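Local coordinates for protein AlyGC (Glaciecola chathamensis, PDB 5GKD) that cleaves the polysaccharide alginate as a family 6 polysaccharide lyase, probably by beta-elimination with the help of a bound calcium ion, at residues 276-281 with 396-401; 287-292 with 314-319; 322-327 with 362-367. One frame throughout, in Å; residues are numbered along the deposited sequence.

Contact 1. Residues 276-281 with 396-401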
ATOM      1  N   TYR A 276      29.228 -17.949  28.737  1.00 21.14           N
ATOM      2  CA  TYR A 276      28.948 -17.015  29.817  1.00 21.23           C
ATOM      3  C   TYR A 276      27.742 -16.158  29.456  1.00 18.64           C
ATOM      4  O   TYR A 276      27.736 -15.511  28.404  1.00 18.89           O
ATOM      5  CB  TYR A 276      30.173 -16.135  30.087  1.00 16.01           C
ATOM      6  CG  TYR A 276      29.987 -15.117  31.183  1.00 21.43           C
ATOM      7  CD1 TYR A 276      29.398 -13.879  30.926  1.00 18.91           C
ATOM      8  CD2 TYR A 276      30.403 -15.390  32.473  1.00 18.96           C
ATOM      9  CE1 TYR A 276      29.244 -12.952  31.925  1.00 22.46           C
ATOM     10  CE2 TYR A 276      30.252 -14.477  33.476  1.00 20.34           C
ATOM     11  CZ  TYR A 276      29.674 -13.262  33.203  1.00 21.58           C
ATOM     12  OH  TYR A 276      29.546 -12.361  34.209  1.00 22.54           O
ATOM     13  N   LEU A 277      26.749 -16.128  30.348  1.00 18.20           N
ATOM     14  CA  LEU A 277      25.445 -15.512  30.108  1.00 19.66           C
ATOM     15  C   LEU A 277      25.073 -14.641  31.305  1.00 21.29           C
ATOM     16  O   LEU A 277      24.996 -15.133  32.436  1.00 20.30           O
ATOM     17  CB  LEU A 277      24.366 -16.581  29.868  1.00 17.77           C
ATOM     18  CG  LEU A 277      24.506 -17.540  28.676  1.00 20.82           C
ATOM     19  CD1 LEU A 277      25.455 -18.680  28.943  1.00 21.68           C
ATOM     20  CD2 LEU A 277      23.154 -18.101  28.254  1.00 22.67           C
ATOM     21  N   GLU A 278      24.834 -13.356  31.060  1.00 20.79           N
ATOM     22  CA  GLU A 278      24.600 -12.399  32.128  1.00 21.64           C
ATOM     23  C   GLU A 278      23.496 -11.432  31.745  1.00 21.04           C
ATOM     24  O   GLU A 278      23.493 -10.884  30.646  1.00 19.31           O
ATOM     25  CB  GLU A 278      25.869 -11.592  32.465  1.00 19.16           C
ATOM     26  CG  GLU A 278      25.670 -10.591  33.581  1.00 20.66           C
ATOM     27  CD  GLU A 278      26.931  -9.808  33.915  1.00 26.63           C
ATOM     28  OE1 GLU A 278      28.020 -10.172  33.426  1.00 29.20           O
ATOM     29  OE2 GLU A 278      26.832  -8.821  34.670  1.00 30.46           O
ATOM     30  N   GLY A 279      22.585 -11.202  32.686  1.00 23.80           N
ATOM     31  CA  GLY A 279      21.594 -10.143  32.594  1.00 22.10           C
ATOM     32  C   GLY A 279      20.617 -10.321  31.459  1.00 21.72           C
ATOM     33  O   GLY A 279      20.236  -9.334  30.814  1.00 24.17           O
ATOM     34  N   LEU A 280      20.199 -11.553  31.202  1.00 18.82           N
ATOM     35  CA  LEU A 280      19.304 -11.894  30.105  1.00 18.93           C
ATOM     36  C   LEU A 280      17.881 -12.004  30.623  1.00 19.69           C
ATOM     37  O   LEU A 280      17.620 -12.748  31.572  1.00 21.29           O
ATOM     38  CB  LEU A 280      19.722 -13.217  29.467  1.00 18.08           C
ATOM     39  CG  LEU A 280      21.165 -13.260  28.980  1.00 18.41           C
ATOM     40  CD1 LEU A 280      21.456 -14.619  28.370  1.00 20.91           C
ATOM     41  CD2 LEU A 280      21.353 -12.163  27.942  1.00 18.45           C
ATOM     42  N   THR A 281      16.962 -11.284  29.993  1.00 19.76           N
ATOM     43  CA  THR A 281      15.613 -11.164  30.510  1.00 21.30           C
ATOM     44  C   THR A 281      14.581 -11.923  29.700  1.00 22.46           C
ATOM     45  O   THR A 281      13.405 -11.881  30.052  1.00 24.83           O
ATOM     46  CB  THR A 281      15.196  -9.694  30.574  1.00 20.94           C
ATOM     47  OG1 THR A 281      15.041  -9.214  29.241  1.00 24.14           O
ATOM     48  CG2 THR A 281      16.252  -8.881  31.244  1.00 20.54           C
ATOM     49  N   GLY A 396      36.398  -8.907  32.198  1.00 28.46           N
ATOM     50  CA  GLY A 396      35.029  -8.442  32.236  1.00 24.23           C
ATOM     51  C   GLY A 396      33.990  -9.440  32.709  1.00 25.81           C
ATOM     52  O   GLY A 396      32.801  -9.110  32.698  1.00 27.04           O
ATOM     53  N   LEU A 397      34.381 -10.640  33.126  1.00 23.05           N
ATOM     54  CA  LEU A 397      33.418 -11.668  33.484  1.00 22.75           C
ATOM     55  C   LEU A 397      33.403 -11.932  34.988  1.00 26.18           C
ATOM     56  O   LEU A 397      34.429 -11.826  35.668  1.00 26.74           O
ATOM     57  CB  LEU A 397      33.711 -12.968  32.743  1.00 20.75           C
ATOM     58  CG  LEU A 397      33.837 -12.910  31.221  1.00 21.50           C
ATOM     59  CD1 LEU A 397      34.105 -14.299  30.686  1.00 19.48           C
ATOM     60  CD2 LEU A 397      32.591 -12.315  30.596  1.00 18.67           C
ATOM     61  N   LEU A 398      32.224 -12.313  35.486  1.00 24.94           N
ATOM     62  CA  LEU A 398      32.031 -12.632  36.895  1.00 22.88           C
ATOM     63  C   LEU A 398      32.436 -14.067  37.201  1.00 26.07           C
ATOM     64  O   LEU A 398      32.090 -14.995  36.463  1.00 25.83           O
ATOM     65  CB  LEU A 398      30.567 -12.427  37.286  1.00 25.26           C
ATOM     66  CG  LEU A 398      30.063 -10.989  37.314  1.00 22.92           C
ATOM     67  CD1 LEU A 398      28.549 -10.972  37.445  1.00 21.40           C
ATOM     68  CD2 LEU A 398      30.715 -10.243  38.464  1.00 22.48           C
ATOM     69  N   TYR A 399      33.148 -14.248  38.311  1.00 25.28           N
ATOM     70  CA  TYR A 399      33.560 -15.547  38.819  1.00 23.29           C
ATOM     71  C   TYR A 399      33.310 -15.641  40.317  1.00 25.82           C
ATOM     72  O   TYR A 399      33.400 -14.638  41.030  1.00 27.34           O
ATOM     73  CB  TYR A 399      35.050 -15.801  38.545  1.00 26.13           C
ATOM     74  CG  TYR A 399      35.376 -15.928  37.082  1.00 24.99           C
ATOM     75  CD1 TYR A 399      35.664 -14.804  36.314  1.00 27.50           C
ATOM     76  CD2 TYR A 399      35.402 -17.166  36.469  1.00 24.13           C
ATOM     77  CE1 TYR A 399      35.971 -14.913  34.968  1.00 22.93           C
ATOM     78  CE2 TYR A 399      35.697 -17.288  35.135  1.00 27.19           C
ATOM     79  CZ  TYR A 399      35.977 -16.163  34.383  1.00 26.38           C
ATOM     80  OH  TYR A 399      36.270 -16.316  33.050  1.00 26.25           O
ATOM     81  N   PRO A 400      32.997 -16.831  40.825  1.00 26.03           N
ATOM     82  CA  PRO A 400      32.982 -17.034  42.278  1.00 28.31           C
ATOM     83  C   PRO A 400      34.302 -16.594  42.901  1.00 28.23           C
ATOM     84  O   PRO A 400      35.376 -16.826  42.346  1.00 27.30           O
ATOM     85  CB  PRO A 400      32.782 -18.547  42.430  1.00 27.59           C
ATOM     86  CG  PRO A 400      32.227 -19.016  41.121  1.00 24.12           C
ATOM     87  CD  PRO A 400      32.816 -18.095  40.085  1.00 24.58           C
ATOM     88  N   GLU A 401      34.211 -15.936  44.060  1.00 29.61           N
ATOM     89  CA  GLU A 401      35.414 -15.602  44.820  1.00 31.94           C
ATOM     90  C   GLU A 401      36.210 -16.850  45.167  1.00 30.89           C
ATOM     91  O   GLU A 401      37.443 -16.836  45.142  1.00 34.02           O
ATOM     92  CB  GLU A 401      35.058 -14.852  46.103  1.00 32.10           C
ATOM     93  CG  GLU A 401      34.353 -13.539  45.875  1.00 39.60           C
ATOM     94  CD  GLU A 401      34.526 -12.546  46.987  1.00 43.52           C
ATOM     95  OE1 GLU A 401      34.552 -12.938  48.173  1.00 46.63           O
ATOM     96  OE2 GLU A 401      34.599 -11.340  46.680  1.00 48.53           O
TER

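Contact 2. Residues 287-292 with 314-319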
ATOM      1  N   SER A 287      14.553 -17.318  25.906  1.00 18.36           N
ATOM      2  CA  SER A 287      15.148 -17.459  27.228  1.00 21.90           C
ATOM      3  C   SER A 287      16.677 -17.419  27.162  1.00 21.71           C
ATOM      4  O   SER A 287      17.293 -17.632  26.113  1.00 19.51           O
ATOM      5  CB  SER A 287      14.710 -18.770  27.883  1.00 22.36           C
ATOM      6  OG  SER A 287      13.300 -18.829  28.011  1.00 23.72           O
ATOM      7  N   GLY A 288      17.287 -17.156  28.319  1.00 20.20           N
ATOM      8  CA  GLY A 288      18.733 -17.268  28.430  1.00 18.15           C
ATOM      9  C   GLY A 288      19.234 -18.656  28.085  1.00 20.95           C
ATOM     10  O   GLY A 288      20.262 -18.810  27.431  1.00 22.51           O
ATOM     11  N   LEU A 289      18.514 -19.687  28.514  1.00 20.68           N
ATOM     12  CA  LEU A 289      18.847 -21.048  28.128  1.00 21.35           C
ATOM     13  C   LEU A 289      17.545 -21.782  27.862  1.00 19.92           C
ATOM     14  O   LEU A 289      16.654 -21.779  28.713  1.00 18.94           O
ATOM     15  CB  LEU A 289      19.644 -21.761  29.221  1.00 20.66           C
ATOM     16  CG  LEU A 289      20.723 -22.811  28.900  1.00 28.24           C
ATOM     17  CD1 LEU A 289      20.864 -23.843  30.050  1.00 18.73           C
ATOM     18  CD2 LEU A 289      20.600 -23.474  27.533  1.00 18.45           C
ATOM     19  N   THR A 290      17.445 -22.417  26.699  1.00 17.92           N
ATOM     20  CA  THR A 290      16.216 -23.071  26.276  1.00 19.36           C
ATOM     21  C   THR A 290      16.531 -24.448  25.724  1.00 20.05           C
ATOM     22  O   THR A 290      17.327 -24.565  24.791  1.00 21.12           O
ATOM     23  CB  THR A 290      15.493 -22.258  25.188  1.00 18.16           C
ATOM     24  OG1 THR A 290      15.274 -20.923  25.649  1.00 21.42           O
ATOM     25  CG2 THR A 290      14.166 -22.907  24.838  1.00 17.36           C
ATOM     26  N   VAL A 291      15.873 -25.472  26.255  1.00 17.95           N
ATOM     27  CA  VAL A 291      15.926 -26.808  25.687  1.00 17.25           C
ATOM     28  C   VAL A 291      14.509 -27.146  25.244  1.00 21.50           C
ATOM     29  O   VAL A 291      13.613 -27.330  26.078  1.00 21.20           O
ATOM     30  CB  VAL A 291      16.471 -27.847  26.673  1.00 23.12           C
ATOM     31  CG1 VAL A 291      16.698 -29.170  25.961  1.00 22.22           C
ATOM     32  CG2 VAL A 291      17.777 -27.360  27.295  1.00 20.16           C
ATOM     33  N   MET A 292      14.300 -27.218  23.937  1.00 19.20           N
ATOM     34  CA  MET A 292      12.956 -27.314  23.391  1.00 19.99           C
ATOM     35  C   MET A 292      12.434 -28.747  23.372  1.00 21.81           C
ATOM     36  O   MET A 292      13.194 -29.718  23.327  1.00 23.43           O
ATOM     37  CB  MET A 292      12.912 -26.753  21.973  1.00 18.26           C
ATOM     38  CG  MET A 292      12.710 -25.255  21.903  1.00 17.50           C
ATOM     39  SD  MET A 292      12.233 -24.690  20.253  1.00 24.10           S
ATOM     40  CE  MET A 292      10.568 -25.356  20.123  1.00 17.76           C
ATOM     41  N   ASN A 314      28.787 -23.894  31.797  1.00 21.93           N
ATOM     42  CA  ASN A 314      28.270 -22.572  31.507  1.00 19.31           C
ATOM     43  C   ASN A 314      28.005 -21.796  32.794  1.00 20.90           C
ATOM     44  O   ASN A 314      27.665 -22.360  33.837  1.00 20.74           O
ATOM     45  CB  ASN A 314      27.002 -22.691  30.663  1.00 17.63           C
ATOM     46  CG  ASN A 314      27.244 -23.488  29.408  1.00 20.08           C
ATOM     47  OD1 ASN A 314      27.935 -23.028  28.492  1.00 22.57           O
ATOM     48  ND2 ASN A 314      26.742 -24.711  29.378  1.00 18.21           N
ATOM     49  N   THR A 315      28.174 -20.489  32.712  1.00 18.95           N
ATOM     50  CA  THR A 315      27.898 -19.594  33.824  1.00 18.96           C
ATOM     51  C   THR A 315      26.675 -18.765  33.481  1.00 19.00           C
ATOM     52  O   THR A 315      26.608 -18.171  32.405  1.00 20.52           O
ATOM     53  CB  THR A 315      29.086 -18.682  34.110  1.00 19.28           C
ATOM     54  OG1 THR A 315      30.158 -19.465  34.635  1.00 23.46           O
ATOM     55  CG2 THR A 315      28.681 -17.591  35.101  1.00 22.07           C
ATOM     56  N   LEU A 316      25.705 -18.732  34.383  1.00 21.53           N
ATOM     57  CA  LEU A 316      24.469 -18.001  34.147  1.00 21.23           C
ATOM     58  C   LEU A 316      24.231 -17.087  35.337  1.00 21.95           C
ATOM     59  O   LEU A 316      23.863 -17.556  36.420  1.00 21.95           O
ATOM     60  CB  LEU A 316      23.296 -18.958  33.923  1.00 21.02           C
ATOM     61  CG  LEU A 316      23.411 -19.847  32.677  1.00 21.47           C
ATOM     62  CD1 LEU A 316      24.050 -21.172  32.979  1.00 21.64           C
ATOM     63  CD2 LEU A 316      22.045 -20.070  32.001  1.00 18.98           C
ATOM     64  N   VAL A 317      24.440 -15.787  35.137  1.00 20.92           N
ATOM     65  CA  VAL A 317      24.282 -14.786  36.185  1.00 19.42           C
ATOM     66  C   VAL A 317      23.061 -13.941  35.867  1.00 23.18           C
ATOM     67  O   VAL A 317      22.988 -13.329  34.792  1.00 25.80           O
ATOM     68  CB  VAL A 317      25.525 -13.896  36.310  1.00 20.65           C
ATOM     69  CG1 VAL A 317      25.345 -12.904  37.437  1.00 21.17           C
ATOM     70  CG2 VAL A 317      26.745 -14.718  36.523  1.00 20.94           C
ATOM     71  N   ASN A 318      22.124 -13.877  36.816  1.00 23.30           N
ATOM     72  CA  ASN A 318      20.882 -13.113  36.667  1.00 23.87           C
ATOM     73  C   ASN A 318      20.226 -13.382  35.312  1.00 24.08           C
ATOM     74  O   ASN A 318      19.815 -12.467  34.597  1.00 22.31           O
ATOM     75  CB  ASN A 318      21.126 -11.619  36.879  1.00 22.17           C
ATOM     76  CG  ASN A 318      21.585 -11.305  38.299  1.00 28.39           C
ATOM     77  OD1 ASN A 318      21.354 -12.086  39.211  1.00 31.41           O
ATOM     78  ND2 ASN A 318      22.238 -10.170  38.485  1.00 28.05           N
ATOM     79  N   VAL A 319      20.163 -14.655  34.939  1.00 22.69           N
ATOM     80  CA  VAL A 319      19.427 -15.084  33.758  1.00 18.28           C
ATOM     81  C   VAL A 319      18.029 -15.417  34.252  1.00 23.00           C
ATOM     82  O   VAL A 319      17.853 -16.306  35.086  1.00 21.30           O
ATOM     83  CB  VAL A 319      20.107 -16.272  33.068  1.00 20.66           C
ATOM     84  CG1 VAL A 319      19.227 -16.848  31.974  1.00 21.88           C
ATOM     85  CG2 VAL A 319      21.439 -15.820  32.471  1.00 17.88           C
TER

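Contact 3. Residues 322-327 with 362-367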
ATOM      1  N   ILE A 322      15.451 -20.048  32.532  1.00 18.44           N
ATOM      2  CA  ILE A 322      16.042 -21.260  31.991  1.00 23.33           C
ATOM      3  C   ILE A 322      14.886 -22.223  31.795  1.00 23.72           C
ATOM      4  O   ILE A 322      14.273 -22.658  32.774  1.00 26.86           O
ATOM      5  CB  ILE A 322      17.096 -21.871  32.928  1.00 22.44           C
ATOM      6  CG1 ILE A 322      18.304 -20.950  33.104  1.00 22.39           C
ATOM      7  CG2 ILE A 322      17.518 -23.238  32.423  1.00 22.01           C
ATOM      8  CD1 ILE A 322      19.267 -21.460  34.180  1.00 21.52           C
ATOM      9  N   GLN A 323      14.580 -22.575  30.550  1.00 22.22           N
ATOM     10  CA  GLN A 323      13.343 -23.282  30.262  1.00 23.67           C
ATOM     11  C   GLN A 323      13.637 -24.612  29.587  1.00 24.46           C
ATOM     12  O   GLN A 323      14.277 -24.657  28.531  1.00 26.20           O
ATOM     13  CB  GLN A 323      12.413 -22.397  29.437  1.00 19.85           C
ATOM     14  CG  GLN A 323      12.079 -21.116  30.194  1.00 21.49           C
ATOM     15  CD  GLN A 323      10.790 -20.425  29.735  1.00 24.31           C
ATOM     16  OE1 GLN A 323      10.264 -20.700  28.662  1.00 25.74           O
ATOM     17  NE2 GLN A 323      10.283 -19.522  30.563  1.00 24.42           N
ATOM     18  N   PHE A 324      13.178 -25.694  30.209  1.00 23.96           N
ATOM     19  CA  PHE A 324      13.354 -27.039  29.690  1.00 19.88           C
ATOM     20  C   PHE A 324      12.029 -27.534  29.136  1.00 24.36           C
ATOM     21  O   PHE A 324      10.963 -27.234  29.683  1.00 19.72           O
ATOM     22  CB  PHE A 324      13.855 -27.994  30.779  1.00 21.45           C
ATOM     23  CG  PHE A 324      15.172 -27.596  31.390  1.00 23.94           C
ATOM     24  CD1 PHE A 324      16.349 -27.695  30.665  1.00 24.19           C
ATOM     25  CD2 PHE A 324      15.243 -27.181  32.699  1.00 24.21           C
ATOM     26  CE1 PHE A 324      17.569 -27.357  31.242  1.00 23.01           C
ATOM     27  CE2 PHE A 324      16.462 -26.850  33.279  1.00 23.50           C
ATOM     28  CZ  PHE A 324      17.619 -26.937  32.550  1.00 20.70           C
ATOM     29  N   ALA A 325      12.107 -28.301  28.052  1.00 23.98           N
ATOM     30  CA  ALA A 325      10.936 -28.759  27.309  1.00 21.74           C
ATOM     31  C   ALA A 325      10.064 -27.594  26.835  1.00 22.69           C
ATOM     32  O   ALA A 325       8.849 -27.731  26.687  1.00 25.42           O
ATOM     33  CB  ALA A 325      10.124 -29.753  28.135  1.00 24.07           C
ATOM     34  N   ALA A 326      10.678 -26.445  26.573  1.00 21.81           N
ATOM     35  CA  ALA A 326       9.937 -25.280  26.103  1.00 22.26           C
ATOM     36  C   ALA A 326       9.256 -25.554  24.764  1.00 20.33           C
ATOM     37  O   ALA A 326       9.786 -26.254  23.905  1.00 22.36           O
ATOM     38  CB  ALA A 326      10.874 -24.079  25.974  1.00 23.40           C
ATOM     39  N   GLY A 327       8.070 -24.995  24.591  1.00 26.97           N
ATOM     40  CA  GLY A 327       7.273 -25.284  23.423  1.00 24.78           C
ATOM     41  C   GLY A 327       6.428 -26.533  23.528  1.00 27.65           C
ATOM     42  O   GLY A 327       5.770 -26.899  22.546  1.00 25.92           O
ATOM     43  N   SER A 362      12.985 -35.939  32.737  1.00 25.88           N
ATOM     44  CA  SER A 362      13.798 -37.039  33.223  1.00 27.96           C
ATOM     45  C   SER A 362      14.785 -37.530  32.180  1.00 27.88           C
ATOM     46  O   SER A 362      15.662 -38.326  32.518  1.00 26.80           O
ATOM     47  CB  SER A 362      12.907 -38.194  33.688  1.00 33.90           C
ATOM     48  OG  SER A 362      12.407 -38.933  32.595  1.00 33.94           O
ATOM     49  N   GLY A 363      14.675 -37.073  30.934  1.00 27.32           N
ATOM     50  CA  GLY A 363      15.666 -37.395  29.931  1.00 21.03           C
ATOM     51  C   GLY A 363      16.878 -36.493  29.924  1.00 21.69           C
ATOM     52  O   GLY A 363      17.755 -36.635  29.070  1.00 23.85           O
ATOM     53  N   ILE A 364      16.941 -35.541  30.844  1.00 23.66           N
ATOM     54  CA  ILE A 364      18.136 -34.746  31.090  1.00 22.39           C
ATOM     55  C   ILE A 364      18.679 -35.150  32.456  1.00 21.13           C
ATOM     56  O   ILE A 364      17.994 -34.980  33.469  1.00 24.88           O
ATOM     57  CB  ILE A 364      17.838 -33.239  31.074  1.00 21.08           C
ATOM     58  CG1 ILE A 364      17.130 -32.790  29.794  1.00 23.26           C
ATOM     59  CG2 ILE A 364      19.111 -32.452  31.293  1.00 21.91           C
ATOM     60  CD1 ILE A 364      16.736 -31.325  29.847  1.00 22.87           C
ATOM     61  N   LYS A 365      19.915 -35.630  32.506  1.00 23.40           N
ATOM     62  CA  LYS A 365      20.527 -35.948  33.787  1.00 23.97           C
ATOM     63  C   LYS A 365      21.385 -34.777  34.238  1.00 22.78           C
ATOM     64  O   LYS A 365      22.264 -34.308  33.505  1.00 25.01           O
ATOM     65  CB  LYS A 365      21.344 -37.244  33.751  1.00 28.07           C
ATOM     66  CG  LYS A 365      21.089 -38.088  35.043  1.00 31.85           C
ATOM     67  CD  LYS A 365      22.354 -38.710  35.639  1.00 34.75           C
ATOM     68  CE  LYS A 365      22.279 -38.833  37.189  1.00 30.72           C
ATOM     69  NZ  LYS A 365      21.145 -39.634  37.779  1.00 27.31           N
ATOM     70  N   PHE A 366      21.105 -34.299  35.434  1.00 25.42           N
ATOM     71  CA  PHE A 366      21.786 -33.166  36.032  1.00 23.83           C
ATOM     72  C   PHE A 366      22.805 -33.684  37.037  1.00 24.71           C
ATOM     73  O   PHE A 366      22.488 -34.556  37.845  1.00 24.09           O
ATOM     74  CB  PHE A 366      20.776 -32.243  36.722  1.00 23.78           C
ATOM     75  CG  PHE A 366      19.718 -31.679  35.802  1.00 22.81           C
ATOM     76  CD1 PHE A 366      18.571 -32.394  35.521  1.00 23.50           C
ATOM     77  CD2 PHE A 366      19.882 -30.427  35.221  1.00 20.30           C
ATOM     78  CE1 PHE A 366      17.597 -31.875  34.677  1.00 25.43           C
ATOM     79  CE2 PHE A 366      18.918 -29.906  34.373  1.00 24.14           C
ATOM     80  CZ  PHE A 366      17.772 -30.622  34.103  1.00 20.04           C
ATOM     81  N   LYS A 367      24.013 -33.135  36.995  1.00 24.65           N
ATOM     82  CA  LYS A 367      25.073 -33.542  37.903  1.00 24.41           C
ATOM     83  C   LYS A 367      25.994 -32.363  38.174  1.00 26.76           C
ATOM     84  O   LYS A 367      26.365 -31.640  37.252  1.00 23.63           O
ATOM     85  CB  LYS A 367      25.882 -34.689  37.312  1.00 28.46           C
ATOM     86  CG  LYS A 367      25.853 -35.925  38.123  1.00 40.63           C
ATOM     87  CD  LYS A 367      26.291 -37.094  37.280  1.00 41.73           C
ATOM     88  CE  LYS A 367      26.576 -38.296  38.184  1.00 50.37           C
ATOM     89  NZ  LYS A 367      25.469 -38.637  39.136  1.00 46.09           N
TER

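Contact 1. Residues 276-281 with 396-401
Tyr-276 lays its ring against Leu-397 and carries its hydroxyl on to the backbone of Leu-398. The Leu-397 side chain slides past the tyrosine in the opposite direction. Its CD2 methyl sits over one face of the ring, 3.7 Å from the Tyr-276 centroid and 17° off the ring normal. This is a CH-pi contact, displaced slightly toward the rim, where Leu-397 CD2 comes within 3.6 Å of Tyr-276 CD1. With chi1 at 179° the ring extends away from the backbone N of Tyr-276, out from the strand toward 396-401. Beyond the ring, Tyr-276 OH accepts the Leu-398 N-H at 3.0 Å (N-H...O 160°) and donates to Glu-278 OE1 at 2.8 Å. Together the two bonds fix the position of the hydroxyl and the direction of its proton. Glu-278 OE1 lies in the plane of the tyrosine ring, yet the hydroxyl meets it from above the carboxylate plane. The extended glutamate chain crosses that of Leu-398 at about a right angle, Glu-278 OE2 lying 3.9 Å from Leu-398 CD1. OE2 also forms a salt bridge with Arg-392. The site lies on the outside of the parallel beta-helix: strand 271-278 runs between strands 246-253 and 310-317, and the 396-401 segment, whose strand 398-400 pairs antiparallel with 390-392, packs against its outer side; Leu-397 also touches Val-251 and Phe-253, and Leu-398 touches Val-317.

Contact 2. Residues 287-292 with 314-319
Gly-288 and Val-319 bring the two backbones together, their CA atoms 5.8 Å apart, and from there the chains diverge. CA of Leu-289 and CA of Leu-316 are already 8.8 Å apart. The segments are not paired as strands: 289-292 takes its backbone hydrogen bonds from 263-265 and 322-326, and 315-317 lies in another face. With no side chain on Gly-288 to intervene, Val-319 packs directly on the main chain, its CG1 lying 3.6 Å from Gly-288 CA and 4.1 Å from Gly-288 N. A chi1 of 171° swings this branch away from the valine's own N and toward the glycine. This is the interior of a right-handed parallel beta-helix, the fold of the chondroitinase B family. Strand 289-292 belongs to one wall and 310-317 to another, and their inward residues meet across the core. Leu-316 and Leu-289 make the second touch, at the base of one side chain and the end of the other: the CD2 methyl of Leu-316 reaches CB of Leu-289 at 4.0 Å. Around this pair, Ile-322 packs on both leucines and Met-341 on Leu-289. Two residues before Leu-316, the buried amide of Asn-314 is satisfied at both ends by backbone, its OD1 by Asn-275 N and its ND2 by Ile-272 O. Asn-344 OD1 in turn takes the N-H of Asn-314, repeating the asparagine-to-backbone bond one strand further along.

Contact 3. Residues 322-327 with 362-367
Phe-324 receives the edge of Phe-366 on one face of its ring, a T-shaped (edge-to-face) pair with planes at 77° and centroids 5.4 Å apart. The approach is off centre: Phe-366 CZ stands 4.0 Å above the Phe-324 plane, toward the rim, and the closest atoms are Phe-324 CZ and Phe-366 CE2 at 3.7 Å. For the Phe-366 ring, Phe-324 CZ is an edge neighbour, in its plane. One face of Phe-366 is taken by Ile-364 from its own strand, whose CG2 methyl lies 3.6 Å above the Phe-366 plane. The isoleucine serves both rings through different branches. Its CG1 is anti to the carbonyl carbon (chi1 -54°) and carries CD1 across to Phe-324, where Ile-364 CD1 meets Phe-324 CD1 at 3.7 Å from an oblique direction. Strands 322-326 and 364-372 lie in separate walls of the parallel beta-helix, and the two phenylalanines come from opposite directions to meet in the hydrophobic core. Alternation along 364-367 sends Ile-364 and Phe-366 inward while Lys-365 and Lys-367 face out and are exposed. On the other segment the chain turns a corner at Phe-324 and Ala-325, and the positive phi of Ala-325 helps make the bend. Other core residues adjoin the pair: Phe-324 also packs on Val-291, Met-341 and Ile-355, and the ring of Phe-366 meets that of Phe-383 with planes at about 40°.

How the contacts relate
Contacts 1 and 2, centres about 11 Å apart, are joined through neighbouring strands: Leu-277 O probably accepts a hydrogen bond from Val-317 N at 2.8 Å. Contact 2 meets contact 3 in the same way on another wall, Leu-289 O to Gln-323 N at 2.9 Å, with centres about 12 Å apart. Contacts 1 and 3 do not touch; their centres are about 21 Å apart and their nearest atoms about 7 Å. Contact 1 lies on the outer side of the beta-helix wall, contacts 2 and 3 in its core. The link to the carbonate pocket runs through segment 287-292, where Met-292 touches Arg-264 and Tyr-303, two residues of that pocket.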